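Local coordinates for attaching and effacing protein, pathogenesis factor (Escherichia coli, PDB 4E9L) that probably acts as a surface adhesin of the intimin/invasin family, this chain being a run of its immunoglobulin-like domains, at residues 87-92 and 111-116; 211-216 and 255-260. All blocks are in the same frame, centred on the assembly; numbering follows the deposited sequence.

Overall arrangement
Both contacts lie in immunoglobulin-like domains strung along an elongated chain, but in different ones: their centres are about 51 Å apart and their nearest atoms about 28 Å, so they do not touch. Interaction 1 joins loop 87-92 to segment 111-116 near the N-terminal tip of the modelled chain and buries 184 Å². A single backbone hydrogen bond and one leucine methyl hold it. Interaction 2, close to the chain centre, pairs two inner strands of a four-stranded sheet, buries 534 Å² and carries six backbone hydrogen bonds. Its buried side chains enter a sandwich core, while a water joins two threonines on the other face.

Interaction 1: residues 87-92 and 111-116; sequences GPLDAA and AIWTAK
Leu89 reaches across to 111-116 with one branch, and that branch makes the tight part of this contact. Its CD1 lies 3.5 Å from Ala115 CB and 3.6 Å from CZ2 of Trp113, meeting the indole obliquely. CG stands anti to the backbone N (chi1 -179°), and with chi2 at 124° CD1 comes to lie against Ala115 and the indole. Ala115 CB in turn sits above one face of the Trp113 ring, displaced toward its rim, so methyl, methyl and indole close one apolar cluster. Beside it the backbone supplies the single hydrogen bond between the segments: Asp90 N donates to Lys116 O at 2.9 Å, nearly straight at 170° and in the plane of the carbonyl.

The side of Asp90 and Lys116 is looser: both are partly exposed and their side-chain ends do not meet. Lys116 sets off away from 87-92 and touches it through its backbone O, and Asp90 turns its carboxylate back to its own chain, where OD1 takes a weak bond from Ala92 N. Ser94 OG bonds to both Asp90 O and Lys116 N, tying the two backbones together.

Around the cluster, Trp113 NE1 donates to Ala178 O, and its ring meets Trp154 and, edge-to-face, Trp146. The loop 87-92 thus runs beside residues 113-116, shortly before strand 95-99, while strand 153-159 pairs with strand 108-114, Trp113 bonding through its backbone to Trp154.

Interaction 2: residues 211-216 and 255-260; sequences STTVTL and SYVATL
Val214 and Leu260 pack against each other from neighbouring strands of an antiparallel sheet, in one of the immunoglobulin-like beta-sandwich domains of this intimin/invasin-family protein. Segments 211-216 and 255-260 run antiparallel, their N-to-C directions 156° apart and their axes 4.6 Å apart at closest approach. Three hydrogen-bonded pairs, Thr212 with Leu260, Val214 with Ala258 and Leu216 with Tyr256, contribute two N-H...O bonds each; the straightest, Val214 N to Ala258 O, is 2.8 Å long at 179°. Thr213 with Thr259 and Thr215 with Val257 form the non-hydrogen-bonded pairs between them.

From Val214 CB, 3.8 Å from Ala258 O, the side chain forks. CG1 is anti to the backbone N (chi1 -179°) and approaches no atom of 255-260 within 4.2 Å. That leaves CG2 of Val214 beside the same N, 3.6 Å from Leu260 CB and 4.0 Å from Leu260 CD1. The valine also touches Val199 and Val201 of strand 198-201. Leu260 continues inward to Leu269 and Val271 of strand 267-275, as expected of a face turned to the sandwich core. Tyr256, on the same face, directs its ring edge at Leu216 O, while its OH is bonded to Ile226 O and Leu229 N.

Thr213, Thr215, Val257 and Thr259 occupy the other, partly exposed face. There Thr215 OG1 packs beside Val257 CG1, and one water bridges two hydroxyls, 2.8 Å from Thr213 OG1 and 3.0 Å from Thr259 OG1.

Interaction 1: residues 87-92 and 111-116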
# COMPACT_ATOMS: atom_id res chain seq x y z
N GLY A 87 28.28 40.32 -34.93
CA GLY A 87 26.96 40.82 -35.30
C GLY A 87 25.98 40.75 -34.14
O GLY A 87 26.37 40.40 -33.01
N PRO A 88 24.69 41.07 -34.36
CA PRO A 88 23.74 40.96 -33.23
C PRO A 88 23.50 39.52 -32.77
O PRO A 88 23.67 38.58 -33.56
CB PRO A 88 22.46 41.62 -33.75
CG PRO A 88 22.64 41.84 -35.20
CD PRO A 88 24.04 41.50 -35.61
N LEU A 89 23.14 39.35 -31.49
CA LEU A 89 22.86 38.00 -30.97
C LEU A 89 21.80 37.34 -31.85
O LEU A 89 20.79 37.96 -32.22
CB LEU A 89 22.34 38.04 -29.52
CG LEU A 89 22.05 36.67 -28.91
CD1 LEU A 89 22.80 36.47 -27.67
CD2 LEU A 89 20.59 36.45 -28.70
N ASP A 90 22.03 36.08 -32.16
CA ASP A 90 21.06 35.32 -32.92
C ASP A 90 20.64 34.14 -32.05
O ASP A 90 21.47 33.27 -31.78
CB ASP A 90 21.69 34.85 -34.25
CG ASP A 90 20.65 34.33 -35.23
OD1 ASP A 90 19.91 33.40 -34.87
OD2 ASP A 90 20.59 34.85 -36.36
N ALA A 91 19.36 34.09 -31.60
CA ALA A 91 18.88 32.99 -30.74
C ALA A 91 19.07 31.60 -31.37
O ALA A 91 19.41 30.67 -30.65
CB ALA A 91 17.43 33.18 -30.36
N ALA A 92 18.84 31.45 -32.69
CA ALA A 92 19.00 30.15 -33.37
C ALA A 92 20.45 29.59 -33.30
O ALA A 92 20.63 28.37 -33.36
CB ALA A 92 18.52 30.25 -34.82
N ALA A 111 23.97 27.95 -14.64
CA ALA A 111 23.44 28.15 -15.99
C ALA A 111 24.58 28.70 -16.83
O ALA A 111 25.23 29.67 -16.42
CB ALA A 111 22.29 29.15 -15.97
N ILE A 112 24.84 28.09 -17.98
CA ILE A 112 25.89 28.49 -18.91
C ILE A 112 25.24 28.77 -20.26
O ILE A 112 24.80 27.85 -20.95
CB ILE A 112 27.07 27.48 -19.05
CG1 ILE A 112 27.57 26.95 -17.67
CG2 ILE A 112 28.21 28.13 -19.86
CD1 ILE A 112 27.07 25.51 -17.34
N TRP A 113 25.17 30.04 -20.60
CA TRP A 113 24.57 30.50 -21.84
C TRP A 113 25.68 30.84 -22.83
O TRP A 113 26.58 31.65 -22.53
CB TRP A 113 23.68 31.71 -21.53
CG TRP A 113 23.20 32.53 -22.68
CD1 TRP A 113 22.85 32.11 -23.94
CD2 TRP A 113 22.89 33.93 -22.63
NE1 TRP A 113 22.38 33.17 -24.69
CE2 TRP A 113 22.40 34.30 -23.91
CE3 TRP A 113 22.93 34.90 -21.61
CZ2 TRP A 113 22.05 35.62 -24.22
CZ3 TRP A 113 22.54 36.19 -21.91
CH2 TRP A 113 22.06 36.53 -23.19
N THR A 114 25.62 30.24 -24.00
CA THR A 114 26.57 30.44 -25.09
C THR A 114 25.86 31.35 -26.08
O THR A 114 24.87 30.94 -26.68
CB THR A 114 27.02 29.10 -25.68
OG1 THR A 114 27.56 28.31 -24.63
CG2 THR A 114 28.06 29.27 -26.78
N ALA A 115 26.33 32.59 -26.19
CA ALA A 115 25.72 33.63 -27.02
C ALA A 115 26.53 33.82 -28.29
O ALA A 115 27.74 34.11 -28.23
CB ALA A 115 25.65 34.92 -26.23
N LYS A 116 25.88 33.65 -29.44
CA LYS A 116 26.55 33.76 -30.74
C LYS A 116 25.71 34.56 -31.72
O LYS A 116 24.49 34.64 -31.58
CB LYS A 116 26.77 32.36 -31.35
CG LYS A 116 27.70 31.43 -30.58
CD LYS A 116 27.93 30.13 -31.36
CE LYS A 116 28.49 29.01 -30.51
NZ LYS A 116 28.86 27.82 -31.35

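Interaction 2: residues 211-216 and 255-260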
# COMPACT_ATOMS: atom_id res chain seq x y z
N SER A 211 -3.83 -12.36 2.15
CA SER A 211 -2.92 -11.24 1.97
C SER A 211 -3.64 -9.91 1.97
O SER A 211 -4.87 -9.86 1.85
CB SER A 211 -2.17 -11.44 0.66
OG SER A 211 -3.08 -11.37 -0.42
N THR A 212 -2.87 -8.82 2.12
CA THR A 212 -3.34 -7.44 2.03
C THR A 212 -2.29 -6.61 1.26
O THR A 212 -1.19 -7.09 1.00
CB THR A 212 -3.70 -6.84 3.43
OG1 THR A 212 -4.42 -5.62 3.24
CG2 THR A 212 -2.48 -6.53 4.28
N THR A 213 -2.66 -5.38 0.89
CA THR A 213 -1.78 -4.46 0.18
C THR A 213 -1.17 -3.50 1.17
O THR A 213 -1.85 -2.95 2.05
CB THR A 213 -2.52 -3.70 -0.94
OG1 THR A 213 -3.11 -4.66 -1.82
CG2 THR A 213 -1.56 -2.80 -1.75
N VAL A 214 0.13 -3.33 1.05
CA VAL A 214 0.91 -2.38 1.85
C VAL A 214 1.21 -1.22 0.91
O VAL A 214 1.66 -1.47 -0.20
CB VAL A 214 2.22 -3.02 2.36
CG1 VAL A 214 3.02 -2.03 3.22
CG2 VAL A 214 1.94 -4.27 3.14
N THR A 215 0.97 0.03 1.35
CA THR A 215 1.31 1.21 0.54
C THR A 215 2.35 2.05 1.31
O THR A 215 2.18 2.34 2.50
CB THR A 215 0.04 2.07 0.24
OG1 THR A 215 -0.94 1.29 -0.45
CG2 THR A 215 0.34 3.28 -0.63
N LEU A 216 3.43 2.44 0.61
CA LEU A 216 4.44 3.35 1.15
C LEU A 216 4.33 4.67 0.36
O LEU A 216 4.31 4.64 -0.87
CB LEU A 216 5.87 2.79 1.01
CG LEU A 216 7.02 3.80 1.35
CD1 LEU A 216 7.10 4.08 2.89
CD2 LEU A 216 8.36 3.29 0.85
N SER A 255 4.73 6.84 -4.59
CA SER A 255 3.84 5.84 -4.01
C SER A 255 4.34 4.47 -4.44
O SER A 255 4.66 4.28 -5.61
CB SER A 255 2.41 6.07 -4.50
OG SER A 255 1.55 5.08 -3.96
N TYR A 256 4.43 3.51 -3.51
CA TYR A 256 4.89 2.14 -3.83
C TYR A 256 3.96 1.16 -3.16
O TYR A 256 3.53 1.41 -2.04
CB TYR A 256 6.33 1.88 -3.31
CG TYR A 256 7.35 2.87 -3.81
CD1 TYR A 256 8.23 2.54 -4.83
CD2 TYR A 256 7.45 4.14 -3.24
CE1 TYR A 256 9.19 3.44 -5.27
CE2 TYR A 256 8.40 5.06 -3.68
CZ TYR A 256 9.26 4.70 -4.71
OH TYR A 256 10.19 5.59 -5.17
N VAL A 257 3.65 0.05 -3.83
CA VAL A 257 2.76 -0.94 -3.20
C VAL A 257 3.39 -2.32 -3.19
O VAL A 257 4.18 -2.65 -4.08
CB VAL A 257 1.33 -0.98 -3.82
CG1 VAL A 257 0.62 0.38 -3.68
CG2 VAL A 257 1.37 -1.45 -5.28
N ALA A 258 3.00 -3.16 -2.21
CA ALA A 258 3.49 -4.55 -2.15
C ALA A 258 2.40 -5.39 -1.55
O ALA A 258 1.50 -4.86 -0.88
CB ALA A 258 4.76 -4.64 -1.30
N THR A 259 2.48 -6.70 -1.77
CA THR A 259 1.57 -7.68 -1.18
C THR A 259 2.19 -8.30 0.06
O THR A 259 3.28 -8.87 0.01
CB THR A 259 1.18 -8.77 -2.18
OG1 THR A 259 0.65 -8.14 -3.34
CG2 THR A 259 0.13 -9.76 -1.59
N LEU A 260 1.47 -8.23 1.17
CA LEU A 260 1.90 -8.84 2.42
C LEU A 260 1.04 -10.09 2.55
O LEU A 260 -0.19 -9.98 2.57
CB LEU A 260 1.61 -7.86 3.60
CG LEU A 260 2.11 -8.25 5.01
CD1 LEU A 260 2.02 -7.05 5.95
CD2 LEU A 260 1.23 -9.32 5.62
O HOH W 1 -2.07 -7.10 -2.63